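Esterase (Uncultured bacterium, PDB 5EGN) breaks down N-acyl homoserine lactones, the quorum-sensing signals of bacteria, and probably does so as a carboxylic-ester hydrolase of the alpha/beta hydrolase fold. Local coordinates at residues V88-S93 against G112-S117; G19-F24 against L82-A87; S118-G123 against N194-L199; Y13-E18 against T45-V50; G148-R153 against G241-L246. The protein carries 2 engineered substitutions. One frame throughout, in Å; residues are numbered along the deposited sequence.

Contacts 1, 2 and 4 share one mixed beta sheet. Contact 4 pairs strands 9-16 and 47-51, contact 2 brings the approach to strand 87-92 against strand 21-25, and contact 1 joins strands 87-92 and 110-116. Along the chain, contacts 4 and 2 interleave, contact 1 follows, and contacts 3 and 5 interleave after it. The centres of contacts 2 and 4 lie about 8 Å apart, those of contacts 1 and 2 about 14 Å. Contacts 3 and 5 each touch contact 1 at the ends of its strands, their centres about 15 and 16 Å from it. Both therefore converge on the probable nucleophile turn, whereas contact 4 lies about 29 Å from contact 3, centre to centre.

Contact 1 of 5, residues V88-S93 against G112-S117; sequences VFVGNS and GNLILS
The amide of Asn-113 lies alongside the ring of Phe-89, the two running abreast with their planes only 25° apart; OD1 of Asn-113 comes obliquely to Phe-89, 3.7 Å from its CB. The other flat group, the amide of Asn-92, presents an N-H edge to the backbone: Leu-116 O lies in the amide plane, while CD2 of Leu-116 packs 3.5 Å from ND2 of Asn-92.

These groups flank two parallel strands, the first and last elements of a beta-alpha-beta unit whose helix 94-105 lies between them in sequence. The register is regular, with Val-90 CA and Leu-114 CA 4.7 Å apart. Phe-89 and Gly-91 each donate and accept across the pair, with Phe-89 N to Gly-112 O at 2.9 Å and Leu-116 N to Gly-91 O at 2.7 Å. Val-90, Asn-92, Leu-114 and Leu-116 share one face, where helix 249-257 covers Val-90 and Leu-114; Phe-89, Asn-113 and Ile-115 occupy the other. Asn-113 OD1 has its stronger polar partner in Asn-103 ND2 of the connecting helix.

Strand 87-92 runs through Gly-91 to the turn at Ser-93, both part of a GxSxG pattern, consistent with the nucleophile elbow of alpha/beta hydrolases. CG of Asn-92, anti to the backbone N (chi1 -168°), carries the amide back toward the neighbouring strand, and its OD1 accepts from Gln-245 NE2. Two donors grip Leu-116 O: Asn-92 ND2 at 2.8 Å, standing 54° out of the carbonyl plane, and Ser-93 N at 3.1 Å, approaching nearly along the C=O axis.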
# COMPACT_ATOMS: atom_id res chain seq x y z
N VAL A 88 20.20 -3.00 -3.77
CA VAL A 88 20.04 -1.58 -3.49
C VAL A 88 19.13 -1.43 -2.27
O VAL A 88 18.03 -1.97 -2.26
CB VAL A 88 19.42 -0.82 -4.68
CG1 VAL A 88 18.91 0.54 -4.24
CG2 VAL A 88 20.43 -0.70 -5.82
N PHE A 89 19.60 -0.73 -1.25
CA PHE A 89 18.81 -0.62 -0.03
C PHE A 89 18.24 0.77 0.20
O PHE A 89 18.97 1.76 0.30
CB PHE A 89 19.64 -1.05 1.18
CG PHE A 89 19.99 -2.51 1.18
CD1 PHE A 89 19.06 -3.45 1.58
CD2 PHE A 89 21.24 -2.94 0.78
CE1 PHE A 89 19.37 -4.80 1.58
CE2 PHE A 89 21.56 -4.28 0.77
CZ PHE A 89 20.62 -5.21 1.18
N VAL A 90 16.92 0.83 0.28
CA VAL A 90 16.20 2.07 0.54
C VAL A 90 15.58 2.02 1.93
O VAL A 90 14.59 1.32 2.16
CB VAL A 90 15.11 2.32 -0.51
CG1 VAL A 90 14.46 3.68 -0.29
CG2 VAL A 90 15.70 2.23 -1.91
N GLY A 91 16.18 2.75 2.87
CA GLY A 91 15.74 2.71 4.25
C GLY A 91 15.14 4.00 4.75
O GLY A 91 15.70 5.08 4.54
N ASN A 92 14.00 3.89 5.43
CA ASN A 92 13.31 5.04 6.00
C ASN A 92 13.31 4.97 7.52
O ASN A 92 12.85 3.99 8.10
CB ASN A 92 11.88 5.10 5.46
CG ASN A 92 11.19 6.41 5.79
OD1 ASN A 92 9.97 6.49 5.83
ND2 ASN A 92 11.99 7.46 6.01
N SER A 93 13.83 6.02 8.16
CA SER A 93 14.00 6.06 9.61
C SER A 93 14.77 4.85 10.11
O SER A 93 15.98 4.73 9.90
CB SER A 93 12.64 6.14 10.32
OG SER A 93 12.78 5.96 11.71
N GLY A 112 24.32 -0.39 -3.03
CA GLY A 112 24.35 0.97 -2.54
C GLY A 112 23.17 1.27 -1.64
O GLY A 112 22.29 0.43 -1.47
N ASN A 113 23.14 2.47 -1.08
CA ASN A 113 22.10 2.83 -0.14
C ASN A 113 21.41 4.15 -0.45
O ASN A 113 22.06 5.13 -0.83
CB ASN A 113 22.67 2.89 1.28
CG ASN A 113 23.47 1.66 1.64
OD1 ASN A 113 22.92 0.58 1.85
ND2 ASN A 113 24.79 1.82 1.71
N LEU A 114 20.09 4.17 -0.30
CA LEU A 114 19.36 5.43 -0.21
C LEU A 114 18.80 5.53 1.20
O LEU A 114 17.84 4.85 1.55
CB LEU A 114 18.24 5.52 -1.26
CG LEU A 114 17.68 6.92 -1.53
CD1 LEU A 114 17.05 7.01 -2.91
CD2 LEU A 114 16.67 7.36 -0.47
N ILE A 115 19.41 6.39 2.01
CA ILE A 115 18.97 6.61 3.38
C ILE A 115 17.99 7.78 3.44
O ILE A 115 18.37 8.92 3.20
CB ILE A 115 20.15 6.89 4.32
CG1 ILE A 115 21.27 5.87 4.09
CG2 ILE A 115 19.71 6.85 5.77
CD1 ILE A 115 20.92 4.50 4.59
N LEU A 116 16.73 7.49 3.75
CA LEU A 116 15.71 8.53 3.83
C LEU A 116 15.31 8.84 5.26
O LEU A 116 14.76 7.99 5.96
CB LEU A 116 14.47 8.14 3.03
CG LEU A 116 13.37 9.20 3.08
CD1 LEU A 116 13.73 10.38 2.19
CD2 LEU A 116 12.02 8.62 2.68
N SER A 117 15.59 10.07 5.69
CA SER A 117 15.16 10.58 6.99
C SER A 117 15.55 9.67 8.15
O SER A 117 14.69 9.16 8.86
CB SER A 117 13.65 10.81 6.99
OG SER A 117 13.25 11.67 5.94

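Contact 2 of 5, residues G19-F24 against L82-A87; sequences GVPIVF and LKVDRA
Pro-21 carries this contact, its ring directed at the 82-87 loop and wedged between Val-84, Arg-86 and Ala-87. CG does most of the touching, 3.5 Å from Arg-86 O and 3.8 Å from Val-84 CG1, and the proline and valine side chains slide past each other in opposite directions. Pro-21 CB meets Ala-87 CB at 3.9 Å. The same alanine methyl, CB of Ala-87, also receives Val-23 CG2 at 3.7 Å, so Ala-87 bridges two residues that project from one side of strand 21-25. With CG1 of Val-23 anti to the backbone N (chi1 177°), CG2 falls beside that N and faces the methyl. The tight part is thus wholly apolar apart from the Arg-86 carbonyl against the proline ring.

The outer side is looser. Arg-86 offers only its backbone here; its side chain leads away, and NH1 makes a weak hydrogen bond to Pro-107 O. The loop itself leaves helix 68-81 through a Schellman motif at the exposed Lys-83.

Just beyond, Val-88 bonds by its backbone to Pro-21 and Val-23, so the packing marks where two parallel strands begin to pair. This belongs to the central sheet of the alpha/beta hydrolase fold, in which strand 87-92 runs on to the probable nucleophile.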
# COMPACT_ATOMS: atom_id res chain seq x y z
N GLY A 19 15.71 -8.16 -12.28
CA GLY A 19 16.84 -7.29 -12.57
C GLY A 19 17.69 -6.98 -11.36
O GLY A 19 17.89 -7.83 -10.49
N VAL A 20 18.20 -5.75 -11.30
CA VAL A 20 18.97 -5.29 -10.15
C VAL A 20 18.03 -5.09 -8.96
O VAL A 20 17.09 -4.30 -9.03
CB VAL A 20 19.71 -3.97 -10.46
CG1 VAL A 20 20.42 -3.45 -9.21
CG2 VAL A 20 20.70 -4.18 -11.60
N PRO A 21 18.29 -5.81 -7.86
CA PRO A 21 17.40 -5.83 -6.70
C PRO A 21 17.36 -4.51 -5.92
O PRO A 21 18.40 -3.90 -5.68
CB PRO A 21 17.99 -6.95 -5.82
CG PRO A 21 18.90 -7.72 -6.72
CD PRO A 21 19.43 -6.73 -7.69
N ILE A 22 16.16 -4.09 -5.54
CA ILE A 22 15.98 -2.93 -4.67
C ILE A 22 15.19 -3.33 -3.43
O ILE A 22 14.06 -3.80 -3.54
CB ILE A 22 15.26 -1.77 -5.38
CG1 ILE A 22 16.01 -1.36 -6.65
CG2 ILE A 22 15.11 -0.59 -4.44
CD1 ILE A 22 15.32 -0.25 -7.42
N VAL A 23 15.77 -3.13 -2.25
CA VAL A 23 15.10 -3.53 -1.02
C VAL A 23 14.53 -2.33 -0.25
O VAL A 23 15.28 -1.45 0.17
CB VAL A 23 16.04 -4.32 -0.10
CG1 VAL A 23 15.34 -4.65 1.20
CG2 VAL A 23 16.51 -5.59 -0.79
N PHE A 24 13.21 -2.32 -0.08
CA PHE A 24 12.53 -1.26 0.66
C PHE A 24 12.25 -1.67 2.10
O PHE A 24 11.59 -2.71 2.39
CB PHE A 24 11.23 -0.87 -0.05
CG PHE A 24 11.42 -0.30 -1.43
CD1 PHE A 24 11.34 -1.12 -2.54
CD2 PHE A 24 11.69 1.05 -1.61
CE1 PHE A 24 11.51 -0.60 -3.81
CE2 PHE A 24 11.86 1.57 -2.88
CZ PHE A 24 11.77 0.74 -3.98
N LEU A 82 15.48 -15.40 -1.44
CA LEU A 82 15.29 -14.85 -2.78
C LEU A 82 16.54 -15.01 -3.65
O LEU A 82 16.57 -14.53 -4.78
CB LEU A 82 14.91 -13.37 -2.68
CG LEU A 82 13.48 -13.04 -2.22
CD1 LEU A 82 13.31 -11.54 -2.04
CD2 LEU A 82 12.46 -13.58 -3.21
N LYS A 83 17.54 -15.69 -3.11
CA LYS A 83 18.79 -15.98 -3.83
C LYS A 83 19.41 -14.70 -4.38
O LYS A 83 19.84 -14.65 -5.53
CB LYS A 83 18.53 -16.99 -4.95
CG LYS A 83 18.06 -18.35 -4.46
CD LYS A 83 17.58 -19.24 -5.61
CE LYS A 83 16.15 -19.69 -5.40
NZ LYS A 83 15.69 -20.66 -6.44
N VAL A 84 19.43 -13.67 -3.54
CA VAL A 84 19.98 -12.37 -3.93
C VAL A 84 21.38 -12.19 -3.36
O VAL A 84 21.60 -12.34 -2.16
CB VAL A 84 19.07 -11.22 -3.45
CG1 VAL A 84 19.73 -9.87 -3.72
CG2 VAL A 84 17.71 -11.30 -4.12
N ASP A 85 22.33 -11.86 -4.23
CA ASP A 85 23.70 -11.61 -3.82
C ASP A 85 23.84 -10.23 -3.19
O ASP A 85 24.11 -10.11 -2.00
CB ASP A 85 24.66 -11.76 -5.01
CG ASP A 85 24.83 -13.20 -5.44
OD1 ASP A 85 24.29 -14.09 -4.76
OD2 ASP A 85 25.52 -13.44 -6.45
N ARG A 86 23.67 -9.20 -4.01
CA ARG A 86 23.74 -7.82 -3.53
C ARG A 86 22.48 -7.06 -3.90
O ARG A 86 21.80 -7.41 -4.87
CB ARG A 86 24.97 -7.11 -4.10
CG ARG A 86 26.29 -7.77 -3.77
CD ARG A 86 27.46 -6.98 -4.33
NE ARG A 86 28.74 -7.64 -4.10
CZ ARG A 86 29.58 -7.33 -3.12
NH1 ARG A 86 29.28 -6.35 -2.27
NH2 ARG A 86 30.72 -7.99 -2.99
N ALA A 87 22.17 -6.01 -3.15
CA ALA A 87 20.94 -5.26 -3.40
C ALA A 87 21.09 -3.76 -3.15
O ALA A 87 22.00 -3.32 -2.45
CB ALA A 87 19.81 -5.81 -2.54

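Contact 3 of 5, residues S118-G123 against N194-L199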
# COMPACT_ATOMS: atom_id res chain seq x y z
N SER A 118 16.85 9.47 8.34
CA SER A 118 17.32 8.60 9.41
C SER A 118 18.44 9.26 10.21
O SER A 118 18.75 10.44 10.01
CB SER A 118 17.81 7.27 8.84
OG SER A 118 18.01 6.32 9.88
N GLY A 119 19.02 8.50 11.13
CA GLY A 119 20.08 9.00 11.99
C GLY A 119 20.61 7.91 12.90
O GLY A 119 20.22 6.75 12.78
N THR A 120 21.51 8.28 13.80
CA THR A 120 22.04 7.33 14.77
C THR A 120 22.19 8.01 16.13
O THR A 120 22.35 9.22 16.21
CB THR A 120 23.40 6.74 14.32
OG1 THR A 120 23.78 5.67 15.19
CG2 THR A 120 24.48 7.81 14.33
N GLY A 121 22.13 7.21 17.20
CA GLY A 121 22.08 7.76 18.54
C GLY A 121 20.87 8.65 18.68
O GLY A 121 20.95 9.75 19.23
N LEU A 122 19.74 8.17 18.16
CA LEU A 122 18.53 8.97 18.07
C LEU A 122 17.99 9.34 19.44
O LEU A 122 17.53 10.47 19.66
CB LEU A 122 17.46 8.21 17.28
CG LEU A 122 16.44 9.06 16.52
CD1 LEU A 122 17.09 9.69 15.30
CD2 LEU A 122 15.23 8.22 16.12
N GLY A 123 18.05 8.39 20.37
CA GLY A 123 17.50 8.58 21.70
C GLY A 123 18.09 9.74 22.47
O GLY A 123 17.36 10.46 23.16
N ASN A 194 23.52 3.07 18.15
CA ASN A 194 24.46 4.16 17.95
C ASN A 194 25.76 3.69 17.30
O ASN A 194 26.51 2.92 17.89
CB ASN A 194 24.75 4.85 19.28
CG ASN A 194 25.46 6.18 19.12
OD1 ASN A 194 26.26 6.37 18.21
ND2 ASN A 194 25.15 7.11 20.01
N ILE A 195 26.01 4.16 16.08
CA ILE A 195 27.23 3.79 15.36
C ILE A 195 27.98 5.02 14.85
O ILE A 195 28.58 5.00 13.78
CB ILE A 195 26.92 2.87 14.15
CG1 ILE A 195 25.97 3.56 13.17
CG2 ILE A 195 26.34 1.55 14.63
CD1 ILE A 195 26.07 3.02 11.76
N LYS A 196 27.95 6.09 15.64
CA LYS A 196 28.64 7.34 15.29
C LYS A 196 30.11 7.13 14.95
O LYS A 196 30.62 7.73 14.01
CB LYS A 196 28.53 8.35 16.44
CG LYS A 196 27.14 8.94 16.65
CD LYS A 196 27.11 9.84 17.87
CE LYS A 196 25.77 10.57 18.01
NZ LYS A 196 24.83 9.88 18.93
N ASP A 197 30.77 6.26 15.70
CA ASP A 197 32.20 6.03 15.52
C ASP A 197 32.50 5.08 14.37
O ASP A 197 33.63 5.01 13.89
CB ASP A 197 32.80 5.47 16.82
CG ASP A 197 31.95 4.37 17.41
OD1 ASP A 197 30.71 4.44 17.31
OD2 ASP A 197 32.53 3.42 17.98
N ARG A 198 31.47 4.37 13.92
CA ARG A 198 31.66 3.32 12.91
C ARG A 198 31.11 3.72 11.54
O ARG A 198 31.15 2.94 10.60
CB ARG A 198 30.99 2.03 13.39
CG ARG A 198 31.64 1.43 14.63
CD ARG A 198 30.81 0.30 15.23
NE ARG A 198 29.74 0.80 16.10
CZ ARG A 198 28.88 0.01 16.75
NH1 ARG A 198 28.97 -1.30 16.62
NH2 ARG A 198 27.94 0.54 17.52
N LEU A 199 30.62 4.95 11.44
CA LEU A 199 30.03 5.43 10.19
C LEU A 199 31.03 5.49 9.05
O LEU A 199 30.70 5.22 7.90
CB LEU A 199 29.40 6.82 10.39
CG LEU A 199 28.04 6.87 11.08
CD1 LEU A 199 27.74 8.28 11.55
CD2 LEU A 199 26.95 6.37 10.15
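Thr-120 OG1 meets the backbone of the 194-199 loop head-on, accepting a hydrogen bond from Ile-195 N at 2.8 Å with an N-H...O angle of 162°. The threonine's other branch does apolar work: CG2 rests 3.7 Å from Lys-196 CG, the methyl lying across the lysine chain, and sits more loosely against CD1 of Leu-199. Next to it, ND2 of Asn-194 lies 3.5 Å from CA of Gly-121, a residue whose positive phi favours glycine.

One shell out, the loop is held by its own bonds. Asn-194 OD1 accepts from Lys-196 N at 3.1 Å, forming an Asx turn, and Arg-198 NH2 binds Asn-194 O at 2.8 Å, with that oxygen near the guanidinium plane while Ile-195 CG2 lies over the rim of one guanidinium face. Lys-196 NZ pairs with Glu-124 in a salt bridge. Without the Asn-194 amide, as with an alanine here, Lys-196 N would probably lose its side-chain acceptor and the turn would be less fixed beside Gly-121.

The 70 residues between these segments hold much helix and no strand. Contact 3 thus closes the base of the helical insertion between strands 110-116 and 206-211, consistent with the cap of alpha/beta hydrolases.

Contact 4 of 5, residues Y13-E18 against T45-V50; sequences YDSYGE and TNHVIV
Ser-15 OG and the edge of the His-47 ring meet at NE2, 2.7 Å away; this is a hydrogen bond in which either group could be the donor. The pair bridges neighbouring strands 9-16 and 47-51, antiparallel at 168°, in the N-terminal part of the alpha/beta hydrolase sheet. The extended first torsion of His-47 (chi1 -179°) carries the ring along the neighbouring strand; Ile-49 CG1 lies over one face of this ring toward the rim, 3.9 Å above the plane.

Ser-15 and Ile-49 form a non-hydrogen-bonded pair and share one face of the sheet, where Val-78 of helix 68-81 also touches Ile-49. On the other face, the side chains of the two hydrogen-bonded pairs lie abreast: Tyr-16 CB packs on Val-48 CG2 at 3.7 Å, this methyl standing at the edge of the tyrosine ring, and Asp-14 CB on Val-50 CG1 at 3.6 Å. Backbone bonds tie each pair both ways, Asp-14 N to Val-50 O at 2.9 Å being one.

The face with Asp-14 also serves the dimer. Asp-14 OD2 makes a salt bridge with Arg-58 of the second subunit, whose Ser-173 OG accepts from Gly-17 N. Past the strand, Gly-17 O approaches the histidine ring obliquely, 3.5 Å from His-47 CD2.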
# COMPACT_ATOMS: atom_id res chain seq x y z
N TYR A 13 7.40 -10.58 3.31
CA TYR A 13 8.02 -9.76 2.27
C TYR A 13 7.23 -9.89 0.98
O TYR A 13 6.54 -10.88 0.77
CB TYR A 13 9.47 -10.18 2.04
CG TYR A 13 9.62 -11.53 1.38
CD1 TYR A 13 9.55 -12.70 2.12
CD2 TYR A 13 9.83 -11.64 0.01
CE1 TYR A 13 9.68 -13.94 1.51
CE2 TYR A 13 9.96 -12.87 -0.61
CZ TYR A 13 9.89 -14.02 0.15
OH TYR A 13 10.02 -15.25 -0.45
N ASP A 14 7.32 -8.89 0.11
CA ASP A 14 6.78 -9.02 -1.23
C ASP A 14 7.89 -8.84 -2.26
O ASP A 14 8.82 -8.06 -2.05
CB ASP A 14 5.65 -8.03 -1.48
CG ASP A 14 4.34 -8.47 -0.84
OD1 ASP A 14 4.06 -9.68 -0.81
OD2 ASP A 14 3.59 -7.59 -0.37
N SER A 15 7.79 -9.57 -3.36
CA SER A 15 8.80 -9.51 -4.41
C SER A 15 8.17 -9.45 -5.80
O SER A 15 7.45 -10.36 -6.20
CB SER A 15 9.73 -10.73 -4.31
OG SER A 15 10.59 -10.81 -5.43
N TYR A 16 8.45 -8.38 -6.54
CA TYR A 16 7.95 -8.23 -7.90
C TYR A 16 9.07 -7.89 -8.89
O TYR A 16 10.04 -7.24 -8.52
CB TYR A 16 6.87 -7.14 -7.98
CG TYR A 16 5.68 -7.32 -7.07
CD1 TYR A 16 4.55 -8.01 -7.49
CD2 TYR A 16 5.67 -6.78 -5.79
CE1 TYR A 16 3.45 -8.17 -6.66
CE2 TYR A 16 4.58 -6.93 -4.95
CZ TYR A 16 3.47 -7.62 -5.39
OH TYR A 16 2.39 -7.77 -4.56
N GLY A 17 8.93 -8.33 -10.13
CA GLY A 17 9.86 -7.95 -11.18
C GLY A 17 11.21 -8.63 -11.17
O GLY A 17 11.48 -9.49 -10.32
N GLU A 18 12.07 -8.24 -12.11
CA GLU A 18 13.38 -8.87 -12.28
C GLU A 18 14.47 -7.85 -12.63
O GLU A 18 14.18 -6.80 -13.21
CB GLU A 18 13.32 -9.94 -13.38
CG GLU A 18 12.50 -11.16 -13.02
CD GLU A 18 12.42 -12.16 -14.16
OE1 GLU A 18 12.00 -11.76 -15.26
OE2 GLU A 18 12.79 -13.33 -13.95
N THR A 45 11.51 -2.13 -13.86
CA THR A 45 12.91 -2.13 -14.26
C THR A 45 13.79 -2.91 -13.30
O THR A 45 14.94 -3.24 -13.63
CB THR A 45 13.45 -0.69 -14.36
OG1 THR A 45 13.20 0.00 -13.13
CG2 THR A 45 12.79 0.05 -15.50
N ASN A 46 13.27 -3.21 -12.12
CA ASN A 46 14.08 -3.86 -11.09
C ASN A 46 13.38 -5.01 -10.37
O ASN A 46 12.17 -5.20 -10.51
CB ASN A 46 14.51 -2.82 -10.04
CG ASN A 46 15.41 -1.76 -10.63
OD1 ASN A 46 14.94 -0.77 -11.19
ND2 ASN A 46 16.72 -1.95 -10.49
N HIS A 47 14.16 -5.77 -9.62
CA HIS A 47 13.63 -6.79 -8.72
C HIS A 47 13.33 -6.15 -7.37
O HIS A 47 14.21 -6.03 -6.51
CB HIS A 47 14.63 -7.94 -8.57
CG HIS A 47 14.15 -9.05 -7.69
ND1 HIS A 47 14.96 -10.10 -7.32
CD2 HIS A 47 12.95 -9.28 -7.10
CE1 HIS A 47 14.28 -10.93 -6.55
NE2 HIS A 47 13.06 -10.45 -6.40
N VAL A 48 12.08 -5.72 -7.18
CA VAL A 48 11.71 -5.03 -5.95
C VAL A 48 11.33 -6.01 -4.85
O VAL A 48 10.59 -6.98 -5.06
CB VAL A 48 10.54 -4.03 -6.19
CG1 VAL A 48 10.97 -2.95 -7.16
CG2 VAL A 48 9.30 -4.74 -6.68
N ILE A 49 11.88 -5.73 -3.67
CA ILE A 49 11.68 -6.52 -2.47
C ILE A 49 11.28 -5.58 -1.35
O ILE A 49 12.08 -4.76 -0.93
CB ILE A 49 12.96 -7.28 -2.06
CG1 ILE A 49 13.47 -8.13 -3.23
CG2 ILE A 49 12.72 -8.11 -0.81
CD1 ILE A 49 14.98 -8.27 -3.25
N VAL A 50 10.05 -5.69 -0.86
CA VAL A 50 9.59 -4.80 0.20
C VAL A 50 9.31 -5.61 1.47
O VAL A 50 8.60 -6.61 1.42
CB VAL A 50 8.34 -4.01 -0.23
CG1 VAL A 50 7.36 -4.93 -0.92
CG2 VAL A 50 7.70 -3.30 0.95

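Contact 5 of 5, residues G148-R153 against G241-L246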
# COMPACT_ATOMS: atom_id res chain seq x y z
N GLY A 148 5.28 16.51 13.80
CA GLY A 148 6.53 17.08 13.33
C GLY A 148 7.17 16.24 12.24
O GLY A 148 8.30 16.50 11.83
N ALA A 149 6.43 15.24 11.76
CA ALA A 149 6.94 14.31 10.77
C ALA A 149 6.52 14.68 9.35
O ALA A 149 7.05 14.15 8.38
CB ALA A 149 6.48 12.90 11.09
N VAL A 150 5.56 15.59 9.23
CA VAL A 150 5.11 16.03 7.92
C VAL A 150 5.21 17.55 7.79
O VAL A 150 5.08 18.28 8.77
CB VAL A 150 3.65 15.59 7.65
CG1 VAL A 150 3.60 14.09 7.38
CG2 VAL A 150 2.75 15.97 8.81
N SER A 151 5.47 18.01 6.57
CA SER A 151 5.60 19.44 6.32
C SER A 151 4.24 20.13 6.39
O SER A 151 3.20 19.47 6.35
CB SER A 151 6.26 19.70 4.96
OG SER A 151 5.38 19.36 3.90
N ALA A 152 4.26 21.45 6.49
CA ALA A 152 3.04 22.24 6.51
C ALA A 152 2.28 22.08 5.20
O ALA A 152 1.06 21.96 5.18
CB ALA A 152 3.35 23.71 6.78
N ARG A 153 3.04 22.08 4.10
CA ARG A 153 2.47 21.89 2.77
C ARG A 153 1.79 20.54 2.65
O ARG A 153 0.74 20.41 2.02
CB ARG A 153 3.57 22.04 1.71
CG ARG A 153 3.10 22.02 0.27
CD ARG A 153 4.27 22.27 -0.65
NE ARG A 153 3.93 22.10 -2.06
CZ ARG A 153 4.16 23.02 -2.99
NH1 ARG A 153 4.73 24.18 -2.66
NH2 ARG A 153 3.83 22.79 -4.25
N GLY A 241 8.70 16.44 5.15
CA GLY A 241 9.05 16.01 6.49
C GLY A 241 9.73 14.65 6.50
O GLY A 241 10.80 14.48 5.93
N HIS A 242 9.09 13.68 7.15
CA HIS A 242 9.70 12.36 7.37
C HIS A 242 9.43 11.38 6.23
O HIS A 242 10.14 10.39 6.08
CB HIS A 242 9.18 11.77 8.69
CG HIS A 242 10.11 10.79 9.32
ND1 HIS A 242 11.40 11.12 9.69
CD2 HIS A 242 9.94 9.49 9.68
CE1 HIS A 242 11.98 10.07 10.24
NE2 HIS A 242 11.12 9.07 10.24
N PHE A 243 8.41 11.66 5.43
CA PHE A 243 7.96 10.69 4.44
C PHE A 243 7.98 11.24 3.01
O PHE A 243 6.93 11.46 2.41
CB PHE A 243 6.56 10.21 4.79
CG PHE A 243 6.39 9.86 6.24
CD1 PHE A 243 6.82 8.64 6.74
CD2 PHE A 243 5.80 10.76 7.12
CE1 PHE A 243 6.66 8.32 8.07
CE2 PHE A 243 5.64 10.45 8.45
CZ PHE A 243 6.08 9.23 8.93
N TYR A 244 9.18 11.44 2.48
CA TYR A 244 9.36 11.93 1.12
C TYR A 244 8.67 11.04 0.09
O TYR A 244 8.14 11.52 -0.91
CB TYR A 244 10.86 12.04 0.80
CG TYR A 244 11.19 12.82 -0.46
CD1 TYR A 244 10.28 13.70 -1.02
CD2 TYR A 244 12.42 12.66 -1.09
CE1 TYR A 244 10.58 14.41 -2.17
CE2 TYR A 244 12.73 13.37 -2.23
CZ TYR A 244 11.81 14.24 -2.77
OH TYR A 244 12.12 14.94 -3.91
N GLN A 245 8.67 9.73 0.35
CA GLN A 245 8.10 8.78 -0.60
C GLN A 245 6.58 8.88 -0.67
O GLN A 245 5.96 8.38 -1.61
CB GLN A 245 8.52 7.35 -0.25
CG GLN A 245 7.75 6.72 0.90
CD GLN A 245 8.36 7.02 2.25
OE1 GLN A 245 8.58 8.17 2.61
NE2 GLN A 245 8.65 5.97 3.01
N LEU A 246 5.98 9.53 0.32
CA LEU A 246 4.53 9.72 0.34
C LEU A 246 4.15 11.18 0.09
O LEU A 246 3.13 11.46 -0.54
CB LEU A 246 3.94 9.26 1.67
CG LEU A 246 3.68 7.76 1.82
CD1 LEU A 246 2.98 7.48 3.15
CD2 LEU A 246 2.84 7.25 0.66
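Phe-243 turns a ring edge to Val-150 CG1 and meets Ala-149 CB obliquely, next to His-242 in the loop that leads into helix 244-247; His-242 is the probable histidine of an alpha/beta hydrolase catalytic triad. From CB the chain turns with CG anti to the carbonyl carbon (chi1 -45°), bringing the ring toward the 148-153 segment. CD2 of Phe-243 comes first, 3.8 Å from Ala-149 O and 4.0 Å from Val-150 CG1. CE2 of Phe-243 follows, 3.7 Å from Ala-149 CB. At the tip CZ sits at the edge of the His-242 ring, and His-242 CB lies over one face of the phenyl ring, 3.7 Å above its plane but toward the rim. Met-165 of helix 159-168 packs on the phenyl ring as well. Replacing the ring with a serine is likely to open a gap beside Ala-149 and Val-150 and leave His-242 less firmly backed.

The histidine is placed by further contacts. The bond from its N to Ala-149 O is modelled very short, so its length is doubtful; CB of His-242 meets Ala-149 CB at 3.8 Å, and ND1 hydrogen-bonds Asp-214 OD2, while the ring touches Ser-93, geometry consistent with a triad.

Gly-241 lies alongside, its CA 3.3 Å from Ala-149 O in a CA-H...O contact.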